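Long-range contacts in endo-alpha-mannosidase (Bacteroides thetaiotaomicron, PDB 4ACY), which probably hydrolyses internal alpha-mannosidic linkages in mannose-containing glycans, as an endo-acting glycoside hydrolase of family 99 with a TIM-barrel fold: residues 82-87 and 340-345; 89-94 and 347-352; 122-127 and 151-156; 191-196 and 225-230. One frame throughout, in Å; residues are numbered along the deposited sequence. Where two conformers were deposited one is given.

Interaction 1 (82-87 and 340-345)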
loop_
_atom_site.group_PDB
_atom_site.type_symbol
_atom_site.label_atom_id
_atom_site.label_comp_id
_atom_site.label_asym_id
_atom_site.label_seq_id
_atom_site.Cartn_x
_atom_site.Cartn_y
_atom_site.Cartn_z
ATOM N N LEU A 82 24.068 3.068 5.932
ATOM C CA LEU A 82 24.984 3.382 7.042
ATOM C C LEU A 82 25.328 4.873 7.091
ATOM O O LEU A 82 25.157 5.596 6.103
ATOM C CB LEU A 82 26.260 2.527 6.934
ATOM C CG LEU A 82 26.071 1.011 6.728
ATOM C CD1 LEU A 82 27.379 0.328 6.341
ATOM C CD2 LEU A 82 25.430 0.323 7.926
ATOM N N ASN A 83 25.789 5.343 8.254
ATOM C CA ASN A 83 26.149 6.757 8.452
ATOM C C ASN A 83 25.017 7.710 8.110
ATOM O O ASN A 83 25.260 8.782 7.557
ATOM C CB ASN A 83 27.417 7.134 7.660
ATOM C CG ASN A 83 28.554 6.178 7.904
ATOM O OD1 ASN A 83 29.081 6.107 9.013
ATOM N ND2 ASN A 83 28.932 5.419 6.877
ATOM N N ASP A 84 23.788 7.302 8.428
ATOM C CA ASP A 84 22.571 8.088 8.181
ATOM C C ASP A 84 22.311 8.352 6.682
ATOM O O ASP A 84 21.555 9.248 6.332
ATOM C CB ASP A 84 22.560 9.406 8.990
ATOM C CG ASP A 84 22.705 9.184 10.511
ATOM O OD1 ASP A 84 22.522 8.045 10.996
ATOM O OD2 ASP A 84 23.020 10.165 11.220
ATOM N N ASP A 85 22.940 7.551 5.822
ATOM C CA ASP A 85 22.826 7.684 4.357
ATOM C C ASP A 85 21.884 6.578 3.903
ATOM O O ASP A 85 22.311 5.441 3.682
ATOM C CB ASP A 85 24.216 7.526 3.722
ATOM C CG ASP A 85 24.223 7.718 2.192
ATOM O OD1 ASP A 85 23.236 8.212 1.608
ATOM O OD2 ASP A 85 25.269 7.398 1.583
ATOM N N ILE A 86 20.600 6.909 3.815
ATOM C CA ILE A 86 19.563 5.888 3.672
ATOM C C ILE A 86 18.722 6.056 2.394
ATOM O O ILE A 86 18.629 7.150 1.831
ATOM C CB ILE A 86 18.654 5.788 4.935
ATOM C CG1 ILE A 86 17.818 7.058 5.131
ATOM C CG2 ILE A 86 19.499 5.457 6.203
ATOM C CD1 ILE A 86 16.691 6.870 6.166
ATOM N N ALA A 87 18.103 4.957 1.963
ATOM C CA ALA A 87 17.493 4.869 0.630
ATOM C C ALA A 87 16.094 5.493 0.510
ATOM O O ALA A 87 15.116 4.824 0.120
ATOM C CB ALA A 87 17.469 3.422 0.177
ATOM N N VAL A 340 11.369 13.573 9.932
ATOM C CA VAL A 340 12.067 14.655 10.661
ATOM C C VAL A 340 13.121 15.332 9.793
ATOM O O VAL A 340 13.615 14.740 8.825
ATOM C CB VAL A 340 12.758 14.117 11.948
ATOM C CG1 VAL A 340 11.713 13.592 12.915
ATOM C CG2 VAL A 340 13.795 13.018 11.626
ATOM N N SER A 341 13.486 16.567 10.141
ATOM C CA SER A 341 14.615 17.217 9.486
ATOM C C SER A 341 15.886 16.424 9.786
ATOM O O SER A 341 16.080 15.932 10.911
ATOM C CB SER A 341 14.750 18.664 9.957
ATOM O OG SER A 341 14.716 18.738 11.371
ATOM N N LYS A 342 16.739 16.278 8.771
ATOM C CA LYS A 342 17.960 15.489 8.889
ATOM C C LYS A 342 18.914 15.838 7.757
ATOM O O LYS A 342 18.482 16.045 6.616
ATOM C CB LYS A 342 17.644 13.986 8.839
ATOM C CG LYS A 342 18.812 13.047 9.185
ATOM C CD LYS A 342 19.242 13.187 10.641
ATOM C CE LYS A 342 19.852 11.897 11.171
ATOM N NZ LYS A 342 19.936 11.913 12.660
ATOM N N LYS A 343 20.199 15.926 8.109
ATOM C CA LYS A 343 21.310 16.031 7.166
ATOM C C LYS A 343 22.374 15.010 7.579
ATOM O O LYS A 343 22.554 14.729 8.763
ATOM C CB LYS A 343 21.909 17.439 7.191
ATOM N N CYS A 344 23.057 14.429 6.602
ATOM C CA CYS A 344 24.282 13.676 6.861
ATOM C C CYS A 344 25.299 14.143 5.830
ATOM O O CYS A 344 24.970 14.969 4.979
ATOM C CB CYS A 344 24.037 12.173 6.758
ATOM S SG CYS A 344 23.577 11.594 5.122
ATOM N N ASP A 345 26.527 13.631 5.913
ATOM C CA ASP A 345 27.586 14.003 4.970
ATOM C C ASP A 345 27.150 13.770 3.526
ATOM O O ASP A 345 27.421 14.585 2.637
ATOM C CB ASP A 345 28.869 13.209 5.260
ATOM C CG ASP A 345 29.533 13.623 6.561
ATOM O OD1 ASP A 345 29.342 14.788 6.983
ATOM O OD2 ASP A 345 30.251 12.783 7.161
HETATM O O HOH W 1 27.031 11.505 8.167
#

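Interaction 2 (89-94 and 347-352)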
loop_
_atom_site.group_PDB
_atom_site.type_symbol
_atom_site.label_atom_id
_atom_site.label_comp_id
_atom_site.label_asym_id
_atom_site.label_seq_id
_atom_site.Cartn_x
_atom_site.Cartn_y
_atom_site.Cartn_z
ATOM N N ASN A 89 14.177 9.837 0.263
ATOM C CA ASN A 89 14.387 11.279 0.199
ATOM C C ASN A 89 13.961 12.019 1.469
ATOM O O ASN A 89 14.323 13.177 1.659
ATOM C CB ASN A 89 13.658 11.879 -0.993
ATOM C CG ASN A 89 14.343 11.556 -2.318
ATOM O OD1 ASN A 89 14.967 12.438 -2.954
ATOM N ND2 ASN A 89 14.258 10.303 -2.728
ATOM N N PHE A 90 13.138 11.362 2.282
ATOM C CA PHE A 90 12.769 11.866 3.620
ATOM C C PHE A 90 13.451 10.981 4.657
ATOM O O PHE A 90 13.965 9.916 4.323
ATOM C CB PHE A 90 11.242 11.781 3.808
ATOM C CG PHE A 90 10.444 12.746 2.959
ATOM C CD1 PHE A 90 10.076 12.426 1.647
ATOM C CD2 PHE A 90 10.023 13.971 3.484
ATOM C CE1 PHE A 90 9.311 13.314 0.866
ATOM C CE2 PHE A 90 9.262 14.867 2.723
ATOM C CZ PHE A 90 8.904 14.546 1.399
ATOM N N TYR A 91 13.443 11.396 5.927
ATOM C CA TYR A 91 14.110 10.627 6.967
ATOM C C TYR A 91 13.106 10.318 8.082
ATOM O O TYR A 91 12.470 11.242 8.603
ATOM C CB TYR A 91 15.309 11.411 7.526
ATOM C CG TYR A 91 16.221 10.556 8.354
ATOM C CD1 TYR A 91 15.952 10.315 9.702
ATOM C CD2 TYR A 91 17.343 9.951 7.786
ATOM C CE1 TYR A 91 16.776 9.491 10.460
ATOM C CE2 TYR A 91 18.170 9.127 8.535
ATOM C CZ TYR A 91 17.877 8.908 9.872
ATOM O OH TYR A 91 18.688 8.093 10.624
ATOM N N PRO A 92 12.961 9.036 8.460
ATOM C CA PRO A 92 11.924 8.713 9.458
ATOM C C PRO A 92 12.195 9.250 10.872
ATOM O O PRO A 92 13.336 9.206 11.357
ATOM C CB PRO A 92 11.959 7.188 9.521
ATOM C CG PRO A 92 12.525 6.744 8.185
ATOM C CD PRO A 92 13.593 7.813 7.927
ATOM N N GLU A 93 11.132 9.695 11.528
ATOM C CA GLU A 93 11.195 9.994 12.954
ATOM C C GLU A 93 11.767 8.801 13.732
ATOM O O GLU A 93 12.578 8.976 14.661
ATOM C CB GLU A 93 9.812 10.360 13.483
ATOM C CG GLU A 93 9.874 10.737 14.965
ATOM C CD GLU A 93 8.527 10.921 15.619
ATOM O OE1 GLU A 93 7.500 10.490 15.076
ATOM O OE2 GLU A 93 8.509 11.507 16.717
ATOM N N LEU A 94 11.369 7.591 13.340
ATOM C CA LEU A 94 11.803 6.374 14.040
ATOM C C LEU A 94 13.164 5.831 13.576
ATOM O O LEU A 94 13.605 4.758 14.001
ATOM C CB LEU A 94 10.700 5.305 13.984
ATOM C CG LEU A 94 9.384 5.705 14.651
ATOM C CD1 LEU A 94 8.378 4.583 14.507
ATOM C CD2 LEU A 94 9.572 6.014 16.137
ATOM N N PHE A 347 23.916 13.391 2.247
ATOM C CA PHE A 347 22.596 13.842 1.784
ATOM C C PHE A 347 21.876 14.731 2.791
ATOM O O PHE A 347 21.971 14.508 3.987
ATOM C CB PHE A 347 21.712 12.615 1.529
ATOM C CG PHE A 347 20.518 12.888 0.640
ATOM C CD1 PHE A 347 20.684 13.050 -0.730
ATOM C CD2 PHE A 347 19.229 12.923 1.168
ATOM C CE1 PHE A 347 19.588 13.295 -1.565
ATOM C CE2 PHE A 347 18.116 13.171 0.346
ATOM C CZ PHE A 347 18.298 13.345 -1.029
ATOM N N GLU A 348 21.156 15.725 2.284
ATOM C CA GLU A 348 20.203 16.474 3.097
ATOM C C GLU A 348 18.784 16.100 2.724
ATOM O O GLU A 348 18.343 16.313 1.594
ATOM C CB GLU A 348 20.387 17.985 2.996
ATOM C CG GLU A 348 19.366 18.731 3.882
ATOM C CD GLU A 348 19.799 20.132 4.267
ATOM O OE1 GLU A 348 20.446 20.802 3.442
ATOM O OE2 GLU A 348 19.485 20.565 5.398
ATOM N N TYR A 349 18.066 15.550 3.694
ATOM C CA TYR A 349 16.740 14.996 3.434
ATOM C C TYR A 349 15.683 16.082 3.303
ATOM O O TYR A 349 15.801 17.174 3.901
ATOM C CB TYR A 349 16.383 13.928 4.498
ATOM C CG TYR A 349 17.342 12.755 4.479
ATOM C CD1 TYR A 349 18.533 12.781 5.217
ATOM C CD2 TYR A 349 17.092 11.632 3.679
ATOM C CE1 TYR A 349 19.427 11.712 5.193
ATOM C CE2 TYR A 349 17.990 10.570 3.637
ATOM C CZ TYR A 349 19.161 10.614 4.381
ATOM O OH TYR A 349 20.045 9.564 4.336
ATOM N N LEU A 350 14.679 15.810 2.470
ATOM C CA LEU A 350 13.447 16.589 2.482
ATOM C C LEU A 350 12.773 16.336 3.822
ATOM O O LEU A 350 13.109 15.368 4.510
ATOM C CB LEU A 350 12.512 16.143 1.360
ATOM C CG LEU A 350 13.016 16.343 -0.073
ATOM C CD1 LEU A 350 11.988 15.783 -1.050
ATOM C CD2 LEU A 350 13.266 17.832 -0.356
ATOM N N ASP A 351 11.834 17.203 4.183
ATOM C CA ASP A 351 11.070 17.043 5.431
ATOM C C ASP A 351 9.727 17.743 5.313
ATOM O O ASP A 351 9.370 18.222 4.235
ATOM C CB ASP A 351 11.872 17.564 6.644
ATOM C CG ASP A 351 12.273 19.036 6.499
ATOM O OD1 ASP A 351 11.454 19.851 6.020
ATOM O OD2 ASP A 351 13.423 19.376 6.870
ATOM N N TYR A 352 8.973 17.806 6.414
ATOM C CA TYR A 352 7.628 18.385 6.363
ATOM C C TYR A 352 7.557 19.839 6.829
ATOM O O TYR A 352 6.463 20.409 6.880
ATOM C CB TYR A 352 6.616 17.563 7.186
ATOM C CG TYR A 352 6.514 16.084 6.857
ATOM C CD1 TYR A 352 6.874 15.590 5.599
ATOM C CD2 TYR A 352 6.040 15.177 7.814
ATOM C CE1 TYR A 352 6.779 14.233 5.310
ATOM C CE2 TYR A 352 5.930 13.810 7.526
ATOM C CZ TYR A 352 6.300 13.350 6.270
ATOM O OH TYR A 352 6.203 12.003 5.990
HETATM O O HOH W 2 12.374 13.962 6.596
#

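Interaction 3 (122-127 and 151-156)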
loop_
_atom_site.group_PDB
_atom_site.type_symbol
_atom_site.label_atom_id
_atom_site.label_comp_id
_atom_site.label_asym_id
_atom_site.label_seq_id
_atom_site.Cartn_x
_atom_site.Cartn_y
_atom_site.Cartn_z
ATOM N N VAL A 122 -0.716 -5.186 4.388
ATOM C CA VAL A 122 0.707 -5.453 4.465
ATOM C C VAL A 122 1.255 -6.079 3.196
ATOM O O VAL A 122 0.704 -7.060 2.674
ATOM C CB VAL A 122 1.054 -6.333 5.702
ATOM C CG1 VAL A 122 0.431 -7.711 5.597
ATOM C CG2 VAL A 122 2.559 -6.440 5.864
ATOM N N THR A 123 2.371 -5.531 2.731
ATOM C CA THR A 123 3.103 -6.109 1.616
ATOM C C THR A 123 3.359 -7.624 1.825
ATOM O O THR A 123 3.810 -8.049 2.902
ATOM C CB THR A 123 4.403 -5.288 1.394
ATOM O OG1 THR A 123 4.925 -5.549 0.093
ATOM C CG2 THR A 123 5.443 -5.612 2.490
ATOM N N TRP A 124 3.074 -8.437 0.798
ATOM C CA TRP A 124 3.212 -9.891 0.926
ATOM C C TRP A 124 3.988 -10.449 -0.260
ATOM O O TRP A 124 3.565 -10.319 -1.415
ATOM C CB TRP A 124 1.836 -10.564 1.028
ATOM C CG TRP A 124 1.944 -12.043 1.241
ATOM C CD1 TRP A 124 1.864 -13.019 0.284
ATOM C CD2 TRP A 124 2.196 -12.712 2.480
ATOM N NE1 TRP A 124 2.027 -14.263 0.864
ATOM C CE2 TRP A 124 2.232 -14.101 2.208
ATOM C CE3 TRP A 124 2.380 -12.276 3.797
ATOM C CZ2 TRP A 124 2.449 -15.062 3.215
ATOM C CZ3 TRP A 124 2.602 -13.233 4.802
ATOM C CH2 TRP A 124 2.627 -14.607 4.498
ATOM N N TRP A 125 5.132 -11.054 0.036
ATOM C CA TRP A 125 6.089 -11.433 -1.006
ATOM C C TRP A 125 6.171 -12.939 -1.255
ATOM O O TRP A 125 7.173 -13.445 -1.755
ATOM C CB TRP A 125 7.460 -10.807 -0.699
ATOM C CG TRP A 125 7.453 -9.346 -1.008
ATOM C CD1 TRP A 125 7.204 -8.316 -0.140
ATOM C CD2 TRP A 125 7.667 -8.749 -2.291
ATOM N NE1 TRP A 125 7.255 -7.111 -0.809
ATOM C CE2 TRP A 125 7.556 -7.349 -2.127
ATOM C CE3 TRP A 125 7.967 -9.261 -3.561
ATOM C CZ2 TRP A 125 7.702 -6.453 -3.196
ATOM C CZ3 TRP A 125 8.116 -8.373 -4.618
ATOM C CH2 TRP A 125 7.994 -6.979 -4.425
ATOM N N GLY A 126 5.095 -13.643 -0.932
ATOM C CA GLY A 126 4.998 -15.066 -1.243
ATOM C C GLY A 126 5.651 -15.983 -0.235
ATOM O O GLY A 126 5.752 -15.659 0.941
ATOM N N GLU A 127 6.096 -17.148 -0.712
ATOM C CA GLU A 127 6.670 -18.179 0.172
ATOM C C GLU A 127 7.768 -17.652 1.107
ATOM O O GLU A 127 7.872 -18.095 2.252
ATOM C CB GLU A 127 7.177 -19.374 -0.654
ATOM N N PHE A 151 -3.960 -8.071 3.152
ATOM C CA PHE A 151 -2.707 -8.418 2.494
ATOM C C PHE A 151 -2.626 -7.883 1.085
ATOM O O PHE A 151 -3.630 -7.873 0.362
ATOM C CB PHE A 151 -2.500 -9.942 2.542
ATOM C CG PHE A 151 -2.255 -10.443 3.928
ATOM C CD1 PHE A 151 -3.309 -10.545 4.847
ATOM C CD2 PHE A 151 -0.966 -10.757 4.339
ATOM C CE1 PHE A 151 -3.071 -10.956 6.175
ATOM C CE2 PHE A 151 -0.717 -11.173 5.646
ATOM C CZ PHE A 151 -1.770 -11.272 6.565
ATOM N N HIS A 152 -1.421 -7.423 0.735
ATOM C CA HIS A 152 -1.120 -6.825 -0.556
ATOM C C HIS A 152 -0.174 -7.776 -1.277
ATOM O O HIS A 152 1.006 -7.845 -0.952
ATOM C CB HIS A 152 -0.448 -5.455 -0.324
ATOM C CG HIS A 152 -0.366 -4.600 -1.553
ATOM N ND1 HIS A 152 0.305 -3.400 -1.568
ATOM C CD2 HIS A 152 -0.894 -4.749 -2.793
ATOM C CE1 HIS A 152 0.195 -2.844 -2.766
ATOM N NE2 HIS A 152 -0.524 -3.647 -3.533
ATOM N N ILE A 153 -0.712 -8.555 -2.210
ATOM C CA ILE A 153 0.065 -9.611 -2.869
ATOM C C ILE A 153 0.967 -9.029 -3.949
ATOM O O ILE A 153 0.493 -8.473 -4.945
ATOM C CB ILE A 153 -0.855 -10.696 -3.455
ATOM C CG1 ILE A 153 -1.801 -11.218 -2.370
ATOM C CG2 ILE A 153 -0.036 -11.852 -4.105
ATOM C CD1 ILE A 153 -1.134 -11.987 -1.241
ATOM N N GLU A 154 2.272 -9.176 -3.736
ATOM C CA GLU A 154 3.259 -8.503 -4.577
ATOM C C GLU A 154 3.714 -9.426 -5.705
ATOM O O GLU A 154 3.366 -10.607 -5.687
ATOM C CB GLU A 154 4.444 -8.047 -3.735
ATOM C CG GLU A 154 4.041 -7.055 -2.628
ATOM C CD GLU A 154 3.876 -5.635 -3.121
ATOM O OE1 GLU A 154 4.058 -5.377 -4.338
ATOM O OE2 GLU A 154 3.567 -4.756 -2.267
ATOM N N PRO A 155 4.464 -8.887 -6.695
ATOM C CA PRO A 155 4.932 -9.730 -7.818
ATOM C C PRO A 155 6.161 -10.551 -7.450
ATOM O O PRO A 155 7.277 -10.252 -7.883
ATOM C CB PRO A 155 5.246 -8.706 -8.930
ATOM C CG PRO A 155 4.672 -7.388 -8.457
ATOM C CD PRO A 155 4.729 -7.463 -6.961
ATOM N N PHE A 156 5.945 -11.580 -6.638
ATOM C CA PHE A 156 7.017 -12.431 -6.190
ATOM C C PHE A 156 7.427 -13.390 -7.302
ATOM O O PHE A 156 6.668 -13.614 -8.260
ATOM C CB PHE A 156 6.622 -13.171 -4.909
ATOM C CG PHE A 156 5.349 -13.976 -5.023
ATOM C CD1 PHE A 156 5.366 -15.253 -5.583
ATOM C CD2 PHE A 156 4.142 -13.468 -4.536
ATOM C CE1 PHE A 156 4.193 -16.016 -5.673
ATOM C CE2 PHE A 156 2.955 -14.219 -4.627
ATOM C CZ PHE A 156 2.983 -15.492 -5.201
#

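Interaction 4 (191-196 and 225-230)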
loop_
_atom_site.group_PDB
_atom_site.type_symbol
_atom_site.label_atom_id
_atom_site.label_comp_id
_atom_site.label_asym_id
_atom_site.label_seq_id
_atom_site.Cartn_x
_atom_site.Cartn_y
_atom_site.Cartn_z
ATOM N N PHE A 191 -5.440 -7.124 -2.112
ATOM C CA PHE A 191 -4.989 -6.308 -3.242
ATOM C C PHE A 191 -3.924 -7.100 -3.966
ATOM O O PHE A 191 -3.130 -7.811 -3.342
ATOM C CB PHE A 191 -4.380 -4.981 -2.775
ATOM C CG PHE A 191 -5.369 -4.036 -2.142
ATOM C CD1 PHE A 191 -6.075 -3.141 -2.913
ATOM C CD2 PHE A 191 -5.579 -4.048 -0.759
ATOM C CE1 PHE A 191 -6.993 -2.231 -2.335
ATOM C CE2 PHE A 191 -6.487 -3.163 -0.165
ATOM C CZ PHE A 191 -7.212 -2.266 -0.950
ATOM N N ILE A 192 -3.920 -7.010 -5.291
ATOM C CA ILE A 192 -2.940 -7.742 -6.079
ATOM C C ILE A 192 -2.184 -6.759 -6.970
ATOM O O ILE A 192 -2.700 -6.279 -7.980
ATOM C CB ILE A 192 -3.563 -8.876 -6.922
ATOM C CG1 ILE A 192 -4.416 -9.817 -6.061
ATOM C CG2 ILE A 192 -2.444 -9.662 -7.620
ATOM C CD1 ILE A 192 -5.224 -10.861 -6.889
ATOM N N TYR A 193 -0.957 -6.454 -6.569
ATOM C CA TYR A 193 -0.141 -5.459 -7.262
ATOM C C TYR A 193 0.310 -5.964 -8.637
ATOM O O TYR A 193 0.692 -7.134 -8.788
ATOM C CB TYR A 193 1.041 -5.058 -6.375
ATOM C CG TYR A 193 1.961 -4.025 -6.997
ATOM C CD1 TYR A 193 1.747 -2.662 -6.802
ATOM C CD2 TYR A 193 3.068 -4.414 -7.737
ATOM C CE1 TYR A 193 2.620 -1.697 -7.373
ATOM C CE2 TYR A 193 3.931 -3.475 -8.300
ATOM C CZ TYR A 193 3.703 -2.125 -8.113
ATOM O OH TYR A 193 4.572 -1.191 -8.677
ATOM N N ASP A 194 0.221 -5.082 -9.638
ATOM C CA ASP A 194 0.595 -5.413 -11.018
ATOM C C ASP A 194 -0.103 -6.710 -11.461
ATOM O O ASP A 194 0.471 -7.542 -12.163
ATOM C CB ASP A 194 2.132 -5.535 -11.162
ATOM C CG ASP A 194 2.824 -4.182 -11.379
ATOM O OD1 ASP A 194 2.151 -3.132 -11.341
ATOM O OD2 ASP A 194 4.060 -4.175 -11.567
ATOM N N SER A 195 -1.356 -6.885 -11.049
ATOM C CA SER A 195 -2.067 -8.114 -11.393
ATOM C C SER A 195 -2.205 -8.284 -12.902
ATOM O O SER A 195 -2.309 -9.412 -13.396
ATOM C CB SER A 195 -3.445 -8.145 -10.748
ATOM O OG SER A 195 -4.160 -6.966 -11.031
ATOM N N TYR A 196 -2.220 -7.163 -13.613
ATOM C CA TYR A 196 -2.401 -7.150 -15.066
ATOM C C TYR A 196 -1.290 -7.873 -15.818
ATOM O O TYR A 196 -1.434 -8.146 -17.025
ATOM C CB TYR A 196 -2.531 -5.717 -15.583
ATOM C CG TYR A 196 -1.326 -4.863 -15.298
ATOM C CD1 TYR A 196 -0.205 -4.909 -16.125
ATOM C CD2 TYR A 196 -1.300 -4.021 -14.184
ATOM C CE1 TYR A 196 0.907 -4.135 -15.862
ATOM C CE2 TYR A 196 -0.188 -3.244 -13.901
ATOM C CZ TYR A 196 0.908 -3.304 -14.746
ATOM O OH TYR A 196 2.012 -2.531 -14.490
ATOM N N ILE A 225 -8.855 -7.720 -5.439
ATOM C CA ILE A 225 -8.827 -6.388 -5.992
ATOM C C ILE A 225 -7.584 -6.245 -6.859
ATOM O O ILE A 225 -6.454 -6.237 -6.351
ATOM C CB ILE A 225 -8.805 -5.313 -4.838
ATOM C CG1 ILE A 225 -9.941 -5.555 -3.817
ATOM C CG2 ILE A 225 -8.806 -3.894 -5.404
ATOM C CD1 ILE A 225 -11.374 -5.449 -4.375
ATOM N N GLY A 226 -7.793 -6.128 -8.169
ATOM C CA GLY A 226 -6.672 -5.999 -9.117
ATOM C C GLY A 226 -6.238 -4.570 -9.381
ATOM O O GLY A 226 -7.013 -3.624 -9.231
ATOM N N LEU A 227 -4.966 -4.403 -9.728
ATOM C CA LEU A 227 -4.434 -3.097 -10.085
ATOM C C LEU A 227 -4.833 -2.799 -11.523
ATOM O O LEU A 227 -4.540 -3.585 -12.437
ATOM C CB LEU A 227 -2.908 -3.067 -9.933
ATOM C CG LEU A 227 -2.216 -1.731 -10.218
ATOM C CD1 LEU A 227 -2.729 -0.672 -9.277
ATOM C CD2 LEU A 227 -0.703 -1.900 -10.056
ATOM N N THR A 228 -5.526 -1.681 -11.708
ATOM C CA THR A 228 -5.887 -1.231 -13.040
ATOM C C THR A 228 -4.973 -0.073 -13.412
ATOM O O THR A 228 -4.650 0.747 -12.569
ATOM C CB THR A 228 -7.391 -0.837 -13.161
ATOM O OG1 THR A 228 -7.716 -0.569 -14.547
ATOM C CG2 THR A 228 -7.718 0.371 -12.314
ATOM N N LEU A 229 -4.558 -0.039 -14.678
ATOM C CA LEU A 229 -3.728 1.051 -15.212
ATOM C C LEU A 229 -4.532 2.126 -15.935
ATOM O O LEU A 229 -4.113 3.274 -16.018
ATOM C CB LEU A 229 -2.698 0.488 -16.187
ATOM C CG LEU A 229 -1.699 -0.504 -15.615
ATOM C CD1 LEU A 229 -0.892 -1.037 -16.803
ATOM C CD2 LEU A 229 -0.830 0.173 -14.567
ATOM N N LYS A 230 -5.686 1.748 -16.473
ATOM C CA LYS A 230 -6.469 2.687 -17.254
ATOM C C LYS A 230 -7.939 2.300 -17.298
ATOM O O LYS A 230 -8.291 1.117 -17.294
ATOM C CB LYS A 230 -5.908 2.815 -18.679
ATOM C CG LYS A 230 -5.898 1.526 -19.510
ATOM C CD LYS A 230 -5.035 1.685 -20.778
ATOM C CE LYS A 230 -3.571 1.434 -20.491
ATOM N NZ LYS A 230 -2.703 2.029 -21.551
#

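Interaction 1 (82-87 and 340-345)
D84 and C344 meet where a type I' beta turn, L82 to D85, in the loop between strand 77-79 and helix 102-115 leans on the loop between strand 322-324 and helix 359-376. The turn is closed by the bond from D85 N to L82 O, 3.0 Å, and it presents D84 to the other loop. C344 and D84 bury the most surface here, with K342 next. The CB atoms of D84 and C344 lie 3.8 Å apart, so the two residues meet at the roots of their side chains. The carboxylate of D84 reaches on toward K342, whose side chain, in the conformer described, crosses it at about a right angle after a bend at chi2 (66°). D84 OD2 lies 3.6 Å from K342 CE and 3.8 Å from K342 NZ, a long and doubtful salt bridge, since K342 was modelled in two conformers. D85 turns its own carboxylate to R289 instead. A water accepts from D345 N and donates weakly to N83 O. With chi1 at 65°, the sulfur of C344 stands between its own backbone N and carbonyl carbon, which brings SG to 3.3 Å from D84 O.

Interaction 2 (89-94 and 347-352)
Y91 sets its ring edge against the face of Y349, centroids 5.2 Å apart and planes at 65°, in a T-shaped pair. With CG of Y91 opposite its backbone N (chi1 -166°), the ring edge is turned to Y349; Y91 CB also lies over that face. F347 CD2 covers the opposite face. Y349 OH bonds to D84 O and I86 N. Replacing Y349 with alanine would probably leave that carbonyl and amide without their shared hydroxyl and open a gap between Y91 and F347. F90 takes L350 CB over one face, 3.9 Å from its centroid, and F90 CE2 approaches the edge of the Y352 ring, 3.6 Å from Y352 CE1. A water accepts from Y91 N and lies 2.6 Å from L350 O. Between 89-94 and 347-352, in the loops before helices 102-115 and 359-376, L350 N to N89 O (2.8 Å) is the direct hydrogen bond; the rest is aromatic and CH-pi packing, the Y349 ring serving this contact and its hydroxyl residues 84-86.

Interaction 3 (122-127 and 151-156)
Neighbouring parallel strands of the TIM barrel, 117-124 and 148-153, meet here at their C-terminal ends, the end where barrels of this fold carry their active sites. V122, T123 and W124 pair with F151, H152 and I153. H152 N donates to V122 O, W124 N to H152 O, and E154 N to W124 O at 2.9 Å, which carries the ladder one step past the last bridge. From within the ladder, T123 OG1 donates to E154 OE2 over 2.8 Å, meeting it on its anti side and 35° out of the carboxylate plane. E154 bends at chi2 (-81°) to run along the W125 indole, its carboxylate within 6° of the ring plane. E154 CB sits over the six-membered ring of W125, 3.4 Å from the centroid. An alanine in place of W125 would probably uncover the aliphatic part of E154 and leave its carboxylate freer to turn. G126 CA lies over the F156 ring, where a side chain on that glycine would clash. On the face shared by V122, W124, F151 and I153, the F151 edge points to the W124 ring in an offset edge-to-face pair, and I153 CD1 comes within 3.5 Å of W124 CD1. Helix 133-145 links the two strands as a beta-alpha-beta unit; F151 and I153 pack on helix 161-175, W124 NE1 bonds to N167 of that helix, and H152 faces strand 189-192.

Interaction 4 (191-196 and 225-230)
The ring of Y196 receives L229 over one face and the carbonyl oxygen of L227 at its edge. L229 CD1 lies 3.6 Å from the ring centroid, almost straight above it, a CH-pi contact in which the two side chains cross at about a right angle. Its second methyl, CD2, reaches Y196 CE2 at 3.5 Å. Y196 can stand there because chi1 of 60° places CG between its backbone N and carbonyl carbon. L227 CD2 comes over a face of the Y193 ring, 4.1 Å from Y193 CD1, and sits 3.4 Å from D194 OD1; that same oxygen lies against a face of Y193. F191 brings CD1 to 3.8 Å from I225 CG2, the two side chains running alongside each other. Behind these groups the strands are joined by I192 N donating to I225 O, 2.9 Å. At the end of the ladder L227 N has two acceptors: S195 OG at 3.0 Å, and more weakly I192 O. The serine hydroxyl thus takes over where the strand pairing gives out, and it lies close above G226, where a side chain would collide with it. Strand 189-192 ends in a type II turn, I192 to S195, and helix 200-207 leads on to strand 223-227: a beta-alpha-beta crossover between parallel neighbours, the repeating element of the TIM barrel.

In the fold
Interactions 3 and 4 are buried in the parallel barrel and meet directly, since strands 148-153 and 189-192 are neighbours: I153 N lies 2.8 Å from F191 O, a probable hydrogen bond. Both rest on backbone ladders; a serine hydroxyl extends that of interaction 4, while interaction 3 adds a bond between two side chains. Interactions 1 and 2 clamp the same two loops, 253 residues apart, on one side of the molecule, their centres about 7 Å apart. Interaction 2 is the buried, aromatic part and interaction 1 the surface part, with a long salt bridge and a water; the Y349 hydroxyl ties them together. Interactions 3 and 4 lie in the chain between the clamped loops, and interaction 4 sits across the chain's centre from them.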